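PDB 7JVH: glycoside Hydrolase Family 43_12 from Metagenome, which probably hydrolyses glycosidic bonds in plant cell-wall polysaccharides, as expected of a family 43 glycoside hydrolase. Local coordinates for residues 55-60 with 334-339; 323-328 with 522-527; 330-335 with 436-441; 463-468 with 555-560. All coordinates share one frame; numbering follows the deposited sequence.

Overall arrangement
From the N terminus, contact 1 closes the longest loop, joining the segment that leads into the first four-stranded sheet of the beta-propeller to the last such sheet. The loop between strands 316-322 and 335-342 of that last sheet then reaches the C-terminal beta-sandwich twice. Contact 2 uses its start and the hairpin at 522-527, and contact 3, nested inside the loop closed by contact 2, uses its end and residues 436-441. Contact 2 crosses contact 1, whereas contact 3 begins where contact 1 ends and shares Arg334 and Glu335 with it. Contact 4, within the sandwich, follows contact 3 and crosses contact 2. Arg323 links contacts 1, 2 and 3.

Contact 1 of 4, residues 55-60 with 334-339; sequences PILQGC and RETFML
Pro55, which follows a cis peptide bond, lays its rigid ring over one face of Phe337, with CB 3.9 Å from the ring centroid and almost on its normal, a CH-pi contact. Ile56 reaches across to selenomethionine Met338: with CG1 between the backbone N and the carbonyl carbon (chi1 68°), CD1 comes to 3.7 Å from Met338 CB. Ile56 N and Leu57 N both donate weakly to Thr336 O, at 3.0 and 3.3 Å, and Leu57 O takes a weak bond from Thr336 N. Two residues facing one make a classic beta bulge, which fastens the loop entering the first blade of the five-bladed beta-propeller to strand 335-342 of the last. Leu57 runs alongside Thr336, CD1 lying 3.6 Å from Thr336 OG1, a hydroxyl bonded to Tyr61 O and Asn77 ND2. Beyond Gln58, Gly59 takes a positive phi and gives its N to Glu335 OE2 at 2.7 Å, on the anti lone pair. Glu335 also forms a salt bridge with Arg323 through OE1; an alanine here would probably leave Gly59 N without its acceptor and cost Arg323 one of its two carboxylate partners, the other being Asp39. Cys60 CA settles 3.6 Å from Arg334 O.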
loop_
_atom_site.group_PDB
_atom_site.type_symbol
_atom_site.label_atom_id
_atom_site.label_comp_id
_atom_site.label_asym_id
_atom_site.label_seq_id
_atom_site.Cartn_x
_atom_site.Cartn_y
_atom_site.Cartn_z
ATOM N N PRO A 55 -4.511 12.211 -4.306
ATOM C CA PRO A 55 -4.563 11.304 -3.153
ATOM C C PRO A 55 -3.957 11.787 -1.837
ATOM O O PRO A 55 -2.882 12.387 -1.818
ATOM C CB PRO A 55 -3.748 10.109 -3.647
ATOM C CG PRO A 55 -2.771 10.680 -4.609
ATOM C CD PRO A 55 -3.534 11.772 -5.316
ATOM N N ILE A 56 -4.637 11.476 -0.739
ATOM C CA ILE A 56 -4.194 11.894 0.619
ATOM C C ILE A 56 -3.030 11.025 1.072
ATOM O O ILE A 56 -2.327 11.446 1.969
ATOM C CB ILE A 56 -5.362 11.868 1.613
ATOM C CG1 ILE A 56 -5.841 10.445 1.892
ATOM C CG2 ILE A 56 -6.486 12.750 1.108
ATOM C CD1 ILE A 56 -7.318 10.353 2.152
ATOM N N LEU A 57 -2.936 9.812 0.543
ATOM C CA LEU A 57 -1.783 8.939 0.774
ATOM C C LEU A 57 -1.183 8.622 -0.576
ATOM O O LEU A 57 -1.774 7.932 -1.378
ATOM C CB LEU A 57 -2.172 7.659 1.496
ATOM C CG LEU A 57 -2.904 7.740 2.827
ATOM C CD1 LEU A 57 -3.316 6.348 3.283
ATOM C CD2 LEU A 57 -2.046 8.403 3.883
ATOM N N GLN A 58 0.000 9.175 -0.825
ATOM C CA GLN A 58 0.744 8.997 -2.054
ATOM C C GLN A 58 1.544 7.716 -1.925
ATOM O O GLN A 58 1.968 7.352 -0.826
ATOM C CB GLN A 58 1.685 10.188 -2.269
ATOM C CG GLN A 58 0.989 11.527 -2.416
ATOM C CD GLN A 58 1.920 12.708 -2.223
ATOM O OE1 GLN A 58 2.495 12.882 -1.156
ATOM N NE2 GLN A 58 2.066 13.532 -3.264
ATOM N N GLY A 59 1.774 7.055 -3.060
ATOM C CA GLY A 59 2.480 5.780 -3.107
ATOM C C GLY A 59 1.560 4.607 -2.777
ATOM O O GLY A 59 0.352 4.798 -2.565
ATOM N N CYS A 60 2.137 3.406 -2.714
ATOM C CA CYS A 60 1.376 2.177 -2.515
ATOM C C CYS A 60 0.624 2.164 -1.182
ATOM O O CYS A 60 1.192 1.849 -0.123
ATOM C CB CYS A 60 2.254 0.936 -2.617
ATOM S SG CYS A 60 1.300 -0.604 -2.739
ATOM N N ARG A 334 -1.072 1.718 -6.270
ATOM C CA ARG A 334 -2.410 2.248 -6.108
ATOM C C ARG A 334 -2.472 3.056 -4.812
ATOM O O ARG A 334 -2.033 2.586 -3.749
ATOM C CB ARG A 334 -3.443 1.111 -6.091
ATOM C CG ARG A 334 -3.555 0.336 -7.396
ATOM C CD ARG A 334 -4.339 -0.951 -7.192
ATOM N NE ARG A 334 -3.593 -1.865 -6.317
ATOM C CZ ARG A 334 -4.092 -2.909 -5.673
ATOM N NH1 ARG A 334 -5.382 -3.250 -5.792
ATOM N NH2 ARG A 334 -3.291 -3.631 -4.914
ATOM N N GLU A 335 -3.018 4.274 -4.910
ATOM C CA GLU A 335 -2.966 5.253 -3.831
ATOM C C GLU A 335 -4.356 5.495 -3.252
ATOM O O GLU A 335 -5.364 5.146 -3.890
ATOM C CB GLU A 335 -2.389 6.553 -4.374
ATOM C CG GLU A 335 -1.121 6.332 -5.191
ATOM C CD GLU A 335 -0.536 7.602 -5.749
ATOM O OE1 GLU A 335 -0.979 8.035 -6.801
ATOM O OE2 GLU A 335 0.402 8.138 -5.138
ATOM N N THR A 336 -4.386 5.973 -2.013
ATOM C CA THR A 336 -5.651 6.260 -1.308
ATOM C C THR A 336 -6.126 7.664 -1.648
ATOM O O THR A 336 -5.532 8.607 -1.168
ATOM C CB THR A 336 -5.460 6.269 0.202
ATOM O OG1 THR A 336 -5.155 4.934 0.566
ATOM C CG2 THR A 336 -6.705 6.706 0.932
ATOM N N PHE A 337 -7.185 7.761 -2.436
ATOM C CA PHE A 337 -7.765 9.060 -2.822
ATOM C C PHE A 337 -8.969 9.336 -1.945
ATOM O O PHE A 337 -9.502 8.429 -1.352
ATOM C CB PHE A 337 -8.355 8.972 -4.220
ATOM C CG PHE A 337 -7.325 8.950 -5.308
ATOM C CD1 PHE A 337 -6.468 7.879 -5.442
ATOM C CD2 PHE A 337 -7.213 10.003 -6.187
ATOM C CE1 PHE A 337 -5.526 7.863 -6.447
ATOM C CE2 PHE A 337 -6.274 9.980 -7.196
ATOM C CZ PHE A 337 -5.431 8.911 -7.320
HETATM N N MSE A 338 -9.417 10.586 -1.890
HETATM C CA MSE A 338 -10.632 10.897 -1.109
HETATM C C MSE A 338 -11.531 11.822 -1.914
HETATM O O MSE A 338 -11.035 12.441 -2.842
HETATM C CB MSE A 338 -10.317 11.477 0.264
HETATM C CG MSE A 338 -11.389 11.166 1.264
HETATM SE SE MSE A 338 -11.180 12.130 2.896
HETATM C CE MSE A 338 -10.774 11.092 4.443
ATOM N N LEU A 339 -12.817 11.850 -1.571
ATOM C CA LEU A 339 -13.841 12.687 -2.238
ATOM C C LEU A 339 -14.974 12.922 -1.238
ATOM O O LEU A 339 -15.171 12.081 -0.375
ATOM C CB LEU A 339 -14.382 11.924 -3.443
ATOM C CG LEU A 339 -13.665 12.122 -4.770
ATOM C CD1 LEU A 339 -14.444 11.478 -5.892
ATOM C CD2 LEU A 339 -13.460 13.588 -5.057
#

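Contact 2 of 4, residues 323-328 with 522-527; sequences RPNSKG and DGLNYQ
Asn325 gives its ND2 to Gly523 O at 3.0 Å, the one hydrogen bond between residues 323-328 and 522-527. The bond is fairly straight, 158° at the hydrogen, and the acceptor lies in the plane of the asparagine amide, although the donor is tilted from the carbonyl plane of Gly523. Beside it, Leu524 CD2 packs against Lys327 CD at 3.6 Å and also lies 3.8 Å from Ser326 OG, the lysine and leucine side chains crossing at about a right angle. Lysine suits this exposed place, since its methylenes can meet the leucine while the charged end can remain in solvent.

The next shell fixes the donor. Asn325 CG sits between the backbone N and the carbonyl carbon (chi1 76°), which lets OD1 fold back over its own turn, where it accepts a hydrogen bond from Asn329 N and a weak one from Lys327 N. Its amide is thereby held at both ends. On the other side, Asp522 OD1 orders the acceptor loop by accepting from two backbone donors: Asn525 N at 2.9 Å, nearly head-on, and Leu524 N at 2.9 Å from above the carboxylate plane. Between them Gly523 has backbone angles at which any CB would jam against the carbonyl O of Asp522.

The arrangement is thus a type I beta turn, Asn325 to Gly328, set against an Asx turn that reverses the hairpin of strands 515-522 and 525-531, joining propeller and concanavalin A-like sandwich at the surface.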
loop_
_atom_site.group_PDB
_atom_site.type_symbol
_atom_site.label_atom_id
_atom_site.label_comp_id
_atom_site.label_asym_id
_atom_site.label_seq_id
_atom_site.Cartn_x
_atom_site.Cartn_y
_atom_site.Cartn_z
ATOM N N ARG A 323 -1.908 7.214 -10.476
ATOM C CA ARG A 323 -1.519 8.351 -11.305
ATOM C C ARG A 323 -0.457 7.849 -12.276
ATOM O O ARG A 323 0.722 7.874 -11.941
ATOM C CB ARG A 323 -1.010 9.517 -10.442
ATOM C CG ARG A 323 -1.949 10.037 -9.385
ATOM C CD ARG A 323 -1.329 11.129 -8.524
ATOM N NE ARG A 323 -0.462 10.639 -7.461
ATOM C CZ ARG A 323 0.848 10.906 -7.335
ATOM N NH1 ARG A 323 1.495 11.694 -8.195
ATOM N NH2 ARG A 323 1.544 10.363 -6.327
ATOM N N PRO A 324 -0.813 7.446 -13.517
ATOM C CA PRO A 324 0.186 6.935 -14.471
ATOM C C PRO A 324 1.090 8.021 -15.060
ATOM O O PRO A 324 0.740 9.206 -15.015
ATOM C CB PRO A 324 -0.670 6.332 -15.600
ATOM C CG PRO A 324 -1.957 7.157 -15.516
ATOM C CD PRO A 324 -2.176 7.478 -14.060
ATOM N N ASN A 325 2.239 7.609 -15.614
ATOM C CA ASN A 325 3.178 8.514 -16.276
ATOM C C ASN A 325 2.743 8.708 -17.723
ATOM O O ASN A 325 1.699 8.213 -18.123
ATOM C CB ASN A 325 4.634 8.018 -16.163
ATOM C CG ASN A 325 4.948 6.871 -17.097
ATOM O OD1 ASN A 325 4.055 6.230 -17.635
ATOM N ND2 ASN A 325 6.246 6.612 -17.300
ATOM N N SER A 326 3.541 9.444 -18.500
ATOM C CA SER A 326 3.208 9.782 -19.893
ATOM C C SER A 326 3.017 8.569 -20.817
ATOM O O SER A 326 2.374 8.688 -21.852
ATOM C CB SER A 326 4.271 10.718 -20.485
ATOM O OG SER A 326 5.551 10.122 -20.486
ATOM N N LYS A 327 3.611 7.421 -20.444
ATOM C CA LYS A 327 3.501 6.168 -21.195
ATOM C C LYS A 327 2.448 5.193 -20.625
ATOM O O LYS A 327 2.338 4.063 -21.087
ATOM C CB LYS A 327 4.861 5.479 -21.272
ATOM C CG LYS A 327 5.872 6.225 -22.144
ATOM C CD LYS A 327 7.267 5.682 -21.990
ATOM C CE LYS A 327 7.407 4.274 -22.598
ATOM N NZ LYS A 327 7.107 4.252 -24.069
ATOM N N GLY A 328 1.696 5.645 -19.619
ATOM C CA GLY A 328 0.668 4.859 -18.963
ATOM C C GLY A 328 1.128 3.924 -17.859
ATOM O O GLY A 328 0.310 3.210 -17.257
ATOM N N ASP A 522 13.096 10.883 -13.667
ATOM C CA ASP A 522 12.295 11.879 -14.339
ATOM C C ASP A 522 10.951 11.323 -14.811
ATOM O O ASP A 522 10.287 11.935 -15.631
ATOM C CB ASP A 522 13.071 12.430 -15.544
ATOM C CG ASP A 522 13.303 11.396 -16.617
ATOM O OD1 ASP A 522 13.002 10.205 -16.397
ATOM O OD2 ASP A 522 13.793 11.799 -17.694
ATOM N N GLY A 523 10.570 10.143 -14.301
ATOM C CA GLY A 523 9.346 9.459 -14.687
ATOM C C GLY A 523 9.522 8.487 -15.835
ATOM O O GLY A 523 8.706 7.579 -15.980
ATOM N N LEU A 524 10.573 8.679 -16.647
ATOM C CA LEU A 524 10.888 7.830 -17.791
ATOM C C LEU A 524 12.072 6.897 -17.553
ATOM O O LEU A 524 12.065 5.762 -18.022
ATOM C CB LEU A 524 11.161 8.658 -19.051
ATOM C CG LEU A 524 9.941 9.338 -19.723
ATOM C CD1 LEU A 524 10.380 10.265 -20.853
ATOM C CD2 LEU A 524 8.867 8.383 -20.237
ATOM N N ASN A 525 13.108 7.396 -16.869
ATOM C CA ASN A 525 14.324 6.627 -16.532
ATOM C C ASN A 525 14.856 6.933 -15.149
ATOM O O ASN A 525 14.513 7.949 -14.572
ATOM C CB ASN A 525 15.443 6.857 -17.556
ATOM C CG ASN A 525 15.064 6.378 -18.930
ATOM O OD1 ASN A 525 15.137 5.161 -19.237
ATOM N ND2 ASN A 525 14.682 7.302 -19.784
ATOM N N TYR A 526 15.642 6.007 -14.600
ATOM C CA TYR A 526 16.315 6.157 -13.319
ATOM C C TYR A 526 17.792 6.332 -13.640
ATOM O O TYR A 526 18.334 5.622 -14.489
ATOM C CB TYR A 526 16.134 4.900 -12.461
ATOM C CG TYR A 526 14.774 4.701 -11.846
ATOM C CD1 TYR A 526 13.722 4.166 -12.580
ATOM C CD2 TYR A 526 14.544 5.024 -10.511
ATOM C CE1 TYR A 526 12.472 3.969 -12.005
ATOM C CE2 TYR A 526 13.296 4.842 -9.929
ATOM C CZ TYR A 526 12.263 4.301 -10.689
ATOM O OH TYR A 526 11.017 4.093 -10.144
ATOM N N GLN A 527 18.437 7.292 -12.974
ATOM C CA GLN A 527 19.854 7.592 -13.155
ATOM C C GLN A 527 20.496 7.552 -11.775
ATOM O O GLN A 527 20.110 8.308 -10.881
ATOM C CB GLN A 527 20.076 8.956 -13.786
ATOM C CG GLN A 527 21.537 9.424 -13.794
ATOM C CD GLN A 527 22.439 8.548 -14.655
ATOM O OE1 GLN A 527 22.251 8.508 -15.855
ATOM N NE2 GLN A 527 23.431 7.842 -14.048
#

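Contact 3 of 4, residues 330-335 with 436-441; sequences VNTGRE and HRQQHI
Thr332 and Gln438 meet at the buried seam between the last blade of the beta-propeller and the C-terminal beta-sandwich, where the loop before strand 335-342 faces the chain leaving strand 433-437. No hydrogen bond crosses between the two segments; the fit is one of shape. The methyl of Thr332 does the touching: CG2 rests 3.3 Å from His440 C and 3.5 Å from Gln438 O, so a small branched residue suits this bend of the backbone. Gln438 stretches out with CG anti to its backbone N (chi1 177°), laying its amide beside Asn331, with Gln438 NE2 3.9 Å from Asn331 CB. That amide is satisfied at both ends. NE2 donates to His440 O at 3.0 Å, the bond lying in the carbonyl plane and in the amide plane alike, while OE1 pairs with Tyr526 OH. Asn331 ND2 bonds to Ala545 O and to the same Tyr526 hydroxyl. A leucine in place of Gln438 would probably leave His440 O without this donor and Tyr526 OH with Asn331 ND2 but without the glutamine. Gln439 O, bonded to Arg323 NH2, stands 4.0 Å from Glu335 OE2.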
loop_
_atom_site.group_PDB
_atom_site.type_symbol
_atom_site.label_atom_id
_atom_site.label_comp_id
_atom_site.label_asym_id
_atom_site.label_seq_id
_atom_site.Cartn_x
_atom_site.Cartn_y
_atom_site.Cartn_z
ATOM N N VAL A 330 2.802 2.760 -14.135
ATOM C CA VAL A 330 2.628 3.113 -12.732
ATOM C C VAL A 330 3.716 2.460 -11.886
ATOM O O VAL A 330 3.715 1.228 -11.702
ATOM C CB VAL A 330 1.276 2.610 -12.191
ATOM C CG1 VAL A 330 0.903 3.315 -10.898
ATOM C CG2 VAL A 330 0.194 2.767 -13.224
ATOM N N ASN A 331 4.627 3.304 -11.366
ATOM C CA ASN A 331 5.650 2.897 -10.420
ATOM C C ASN A 331 5.265 3.282 -8.995
ATOM O O ASN A 331 5.956 2.940 -8.036
ATOM C CB ASN A 331 6.999 3.491 -10.787
ATOM C CG ASN A 331 7.508 2.985 -12.128
ATOM O OD1 ASN A 331 6.714 2.633 -13.016
ATOM N ND2 ASN A 331 8.840 2.953 -12.290
ATOM N N THR A 332 4.142 3.982 -8.857
ATOM C CA THR A 332 3.696 4.529 -7.582
ATOM C C THR A 332 2.627 3.694 -6.889
ATOM O O THR A 332 2.175 4.034 -5.781
ATOM C CB THR A 332 3.217 5.998 -7.753
ATOM O OG1 THR A 332 2.573 6.158 -9.031
ATOM C CG2 THR A 332 4.422 6.929 -7.710
ATOM N N GLY A 333 2.249 2.576 -7.508
ATOM C CA GLY A 333 1.252 1.686 -6.951
ATOM C C GLY A 333 -0.123 2.340 -6.965
ATOM O O GLY A 333 -0.316 3.387 -7.590
ATOM N N ARG A 334 -1.072 1.718 -6.270
ATOM C CA ARG A 334 -2.410 2.248 -6.108
ATOM C C ARG A 334 -2.472 3.056 -4.812
ATOM O O ARG A 334 -2.033 2.586 -3.749
ATOM C CB ARG A 334 -3.443 1.111 -6.091
ATOM C CG ARG A 334 -3.555 0.336 -7.396
ATOM C CD ARG A 334 -4.339 -0.951 -7.192
ATOM N NE ARG A 334 -3.593 -1.865 -6.317
ATOM C CZ ARG A 334 -4.092 -2.909 -5.673
ATOM N NH1 ARG A 334 -5.382 -3.250 -5.792
ATOM N NH2 ARG A 334 -3.291 -3.631 -4.914
ATOM N N GLU A 335 -3.018 4.274 -4.910
ATOM C CA GLU A 335 -2.966 5.253 -3.831
ATOM C C GLU A 335 -4.356 5.495 -3.252
ATOM O O GLU A 335 -5.364 5.146 -3.890
ATOM C CB GLU A 335 -2.389 6.553 -4.374
ATOM C CG GLU A 335 -1.121 6.332 -5.191
ATOM C CD GLU A 335 -0.536 7.602 -5.749
ATOM O OE1 GLU A 335 -0.979 8.035 -6.801
ATOM O OE2 GLU A 335 0.402 8.138 -5.138
ATOM N N HIS A 436 11.314 2.567 1.511
ATOM C CA HIS A 436 10.399 3.678 1.529
ATOM C C HIS A 436 9.651 3.581 0.213
ATOM O O HIS A 436 10.271 3.391 -0.835
ATOM C CB HIS A 436 11.185 4.984 1.600
ATOM C CG HIS A 436 10.330 6.202 1.773
ATOM N ND1 HIS A 436 9.545 6.708 0.757
ATOM C CD2 HIS A 436 10.138 7.018 2.840
ATOM C CE1 HIS A 436 8.913 7.781 1.196
ATOM N NE2 HIS A 436 9.252 7.985 2.455
ATOM N N ARG A 437 8.317 3.706 0.271
ATOM C CA ARG A 437 7.484 3.655 -0.913
ATOM C C ARG A 437 7.830 4.790 -1.858
ATOM O O ARG A 437 8.133 5.903 -1.420
ATOM C CB ARG A 437 6.009 3.759 -0.515
ATOM C CG ARG A 437 5.479 2.556 0.248
ATOM C CD ARG A 437 4.175 2.925 0.907
ATOM N NE ARG A 437 3.488 1.858 1.630
ATOM C CZ ARG A 437 3.847 1.404 2.830
ATOM N NH1 ARG A 437 4.927 1.855 3.462
ATOM N NH2 ARG A 437 3.127 0.469 3.420
ATOM N N GLN A 438 7.810 4.497 -3.163
ATOM C CA GLN A 438 7.904 5.521 -4.195
ATOM C C GLN A 438 6.556 6.243 -4.207
ATOM O O GLN A 438 5.536 5.685 -4.655
ATOM C CB GLN A 438 8.223 4.926 -5.558
ATOM C CG GLN A 438 8.270 5.946 -6.675
ATOM C CD GLN A 438 8.988 5.459 -7.936
ATOM O OE1 GLN A 438 9.567 4.381 -7.956
ATOM N NE2 GLN A 438 8.965 6.275 -8.984
ATOM N N GLN A 439 6.556 7.488 -3.706
ATOM C CA GLN A 439 5.336 8.273 -3.552
ATOM C C GLN A 439 5.062 9.203 -4.721
ATOM O O GLN A 439 4.009 9.830 -4.773
ATOM C CB GLN A 439 5.370 9.052 -2.239
ATOM C CG GLN A 439 5.222 8.144 -1.028
ATOM C CD GLN A 439 5.156 8.917 0.266
ATOM O OE1 GLN A 439 6.145 9.473 0.712
ATOM N NE2 GLN A 439 3.996 8.930 0.890
ATOM N N HIS A 440 5.996 9.258 -5.672
ATOM C CA HIS A 440 5.946 10.180 -6.802
ATOM C C HIS A 440 6.483 9.512 -8.055
ATOM O O HIS A 440 7.330 8.591 -7.973
ATOM C CB HIS A 440 6.833 11.409 -6.522
ATOM C CG HIS A 440 6.465 12.139 -5.277
ATOM N ND1 HIS A 440 6.862 11.712 -4.031
ATOM C CD2 HIS A 440 5.736 13.263 -5.080
ATOM C CE1 HIS A 440 6.387 12.545 -3.119
ATOM N NE2 HIS A 440 5.709 13.497 -3.731
ATOM N N ILE A 441 6.033 10.020 -9.209
ATOM C CA ILE A 441 6.550 9.576 -10.503
ATOM C C ILE A 441 7.963 10.131 -10.683
ATOM O O ILE A 441 8.865 9.428 -11.138
ATOM C CB ILE A 441 5.657 10.049 -11.666
ATOM C CG1 ILE A 441 4.208 9.612 -11.451
ATOM C CG2 ILE A 441 6.160 9.458 -12.975
ATOM C CD1 ILE A 441 3.251 10.198 -12.461
#

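Contact 4 of 4, residues 463-468 with 555-560; sequences CYQNEA and GFTGAL
Tyr464 and Leu560 pair through both backbone polar groups: Tyr464 N donates to Leu560 O at 2.9 Å and Leu560 N to Tyr464 O at 2.8 Å, an antiparallel hydrogen-bonded pair. The first bond is the straighter, 164° at the hydrogen against 139°. Their side chains lie side by side on one face of the sheet, CD1 to CD1 at 4.1 Å: the leucine methyl and the tyrosine ring meet carbon to carbon, while the hydroxyl reaches on to Arg401 NH1 by a weak bond.

Past this pair the strand turns its corner at Gln465, and side-chain groups replace the ladder. With CG anti to the backbone N (chi1 172°) and the chain bent at the next torsion, the amide swings across to Thr557. NE2 donates to Thr557 O at 3.3 Å, approaching from above the carbonyl plane, and also bonds to Leu548 O; glutamine fits because one NH2 can serve two carbonyls. OE1 has a water 2.6 Å away, hydrogen-bonded to it, and the same water accepts from Thr557 N. A weak and unsettled interaction joins OE1 to Thr557 OG1 at 3.2 Å. Farther along, Asn466 OD1 takes Ala468 N at 2.8 Å, an Asx turn.

Within the six-stranded sheet of the sandwich, the contact zips the end of strand 458-464 to the start of strand 560-566. Leu560 packs on Phe435 of strand 433-437, Gln465 touches Ala553 of helix 550-553, and Cys463 meets Tyr526 and Phe528 of strand 525-531 in the other sheet.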
loop_
_atom_site.group_PDB
_atom_site.type_symbol
_atom_site.label_atom_id
_atom_site.label_comp_id
_atom_site.label_asym_id
_atom_site.label_seq_id
_atom_site.Cartn_x
_atom_site.Cartn_y
_atom_site.Cartn_z
ATOM N N CYS A 463 16.302 0.395 -5.795
ATOM C CA CYS A 463 14.974 0.642 -6.339
ATOM C C CYS A 463 14.361 -0.743 -6.688
ATOM O O CYS A 463 14.904 -1.482 -7.517
ATOM C CB CYS A 463 15.060 1.559 -7.568
ATOM S SG CYS A 463 15.913 3.142 -7.274
ATOM N N TYR A 464 13.226 -1.060 -6.049
ATOM C CA TYR A 464 12.671 -2.409 -5.983
ATOM C C TYR A 464 11.182 -2.430 -6.321
ATOM O O TYR A 464 10.382 -1.791 -5.645
ATOM C CB TYR A 464 12.834 -2.921 -4.549
ATOM C CG TYR A 464 12.539 -4.389 -4.320
ATOM C CD1 TYR A 464 11.242 -4.837 -4.039
ATOM C CD2 TYR A 464 13.570 -5.328 -4.304
ATOM C CE1 TYR A 464 10.987 -6.181 -3.804
ATOM C CE2 TYR A 464 13.325 -6.662 -4.037
ATOM C CZ TYR A 464 12.024 -7.085 -3.802
ATOM O OH TYR A 464 11.708 -8.415 -3.567
ATOM N N GLN A 465 10.815 -3.194 -7.355
ATOM C CA GLN A 465 9.421 -3.537 -7.651
ATOM C C GLN A 465 9.148 -4.951 -7.122
ATOM O O GLN A 465 8.266 -5.157 -6.281
ATOM C CB GLN A 465 9.160 -3.431 -9.150
ATOM C CG GLN A 465 7.813 -3.939 -9.661
ATOM C CD GLN A 465 6.610 -3.440 -8.858
ATOM O OE1 GLN A 465 5.878 -4.260 -8.329
ATOM N NE2 GLN A 465 6.409 -2.121 -8.756
ATOM N N ASN A 466 9.929 -5.918 -7.605
ATOM C CA ASN A 466 9.983 -7.255 -7.020
ATOM C C ASN A 466 11.396 -7.853 -7.113
ATOM O O ASN A 466 12.318 -7.244 -7.688
ATOM C CB ASN A 466 8.896 -8.191 -7.608
ATOM C CG ASN A 466 9.131 -8.568 -9.040
ATOM O OD1 ASN A 466 10.221 -8.988 -9.426
ATOM N ND2 ASN A 466 8.087 -8.444 -9.843
ATOM N N GLU A 467 11.556 -9.043 -6.533
ATOM C CA GLU A 467 12.846 -9.714 -6.428
ATOM C C GLU A 467 13.594 -9.849 -7.774
ATOM O O GLU A 467 14.807 -9.999 -7.792
ATOM C CB GLU A 467 12.695 -11.091 -5.786
ATOM C CG GLU A 467 11.713 -12.030 -6.509
ATOM C CD GLU A 467 10.262 -11.919 -6.050
ATOM O OE1 GLU A 467 9.951 -11.179 -5.102
ATOM O OE2 GLU A 467 9.434 -12.624 -6.620
ATOM N N ALA A 468 12.860 -9.793 -8.888
ATOM C CA ALA A 468 13.416 -9.921 -10.238
ATOM C C ALA A 468 13.178 -8.676 -11.096
ATOM O O ALA A 468 13.363 -8.698 -12.311
ATOM C CB ALA A 468 12.828 -11.152 -10.931
ATOM N N GLY A 555 1.445 -7.708 -10.627
ATOM C CA GLY A 555 1.351 -7.584 -9.187
ATOM C C GLY A 555 0.338 -6.571 -8.745
ATOM O O GLY A 555 -0.438 -6.046 -9.543
ATOM N N PHE A 556 0.400 -6.268 -7.444
ATOM C CA PHE A 556 -0.498 -5.350 -6.761
ATOM C C PHE A 556 0.249 -4.275 -5.962
ATOM O O PHE A 556 -0.327 -3.682 -5.049
ATOM C CB PHE A 556 -1.338 -6.178 -5.780
ATOM C CG PHE A 556 -2.441 -6.981 -6.421
ATOM C CD1 PHE A 556 -3.326 -6.402 -7.333
ATOM C CD2 PHE A 556 -2.636 -8.306 -6.060
ATOM C CE1 PHE A 556 -4.354 -7.142 -7.888
ATOM C CE2 PHE A 556 -3.673 -9.046 -6.600
ATOM C CZ PHE A 556 -4.538 -8.464 -7.512
ATOM N N THR A 557 1.527 -4.045 -6.293
ATOM C CA THR A 557 2.380 -3.153 -5.496
ATOM C C THR A 557 3.126 -2.073 -6.274
ATOM O O THR A 557 3.413 -2.234 -7.451
ATOM C CB THR A 557 3.437 -3.942 -4.730
ATOM O OG1 THR A 557 4.216 -4.736 -5.663
ATOM C CG2 THR A 557 2.777 -4.799 -3.670
ATOM N N GLY A 558 3.451 -0.990 -5.568
ATOM C CA GLY A 558 4.272 0.081 -6.108
ATOM C C GLY A 558 5.764 -0.149 -5.833
ATOM O O GLY A 558 6.132 -0.875 -4.943
ATOM N N ALA A 559 6.606 0.542 -6.594
ATOM C CA ALA A 559 8.046 0.501 -6.405
ATOM C C ALA A 559 8.442 1.051 -5.044
ATOM O O ALA A 559 7.687 1.800 -4.413
ATOM C CB ALA A 559 8.759 1.270 -7.516
ATOM N N LEU A 560 9.647 0.666 -4.612
ATOM C CA LEU A 560 10.216 1.040 -3.331
ATOM C C LEU A 560 11.619 1.576 -3.585
ATOM O O LEU A 560 12.253 1.227 -4.569
ATOM C CB LEU A 560 10.294 -0.171 -2.401
ATOM C CG LEU A 560 8.978 -0.930 -2.168
ATOM C CD1 LEU A 560 9.251 -2.280 -1.541
ATOM C CD2 LEU A 560 8.011 -0.132 -1.298
HETATM O O HOH W 1 3.355 -4.767 -8.888
#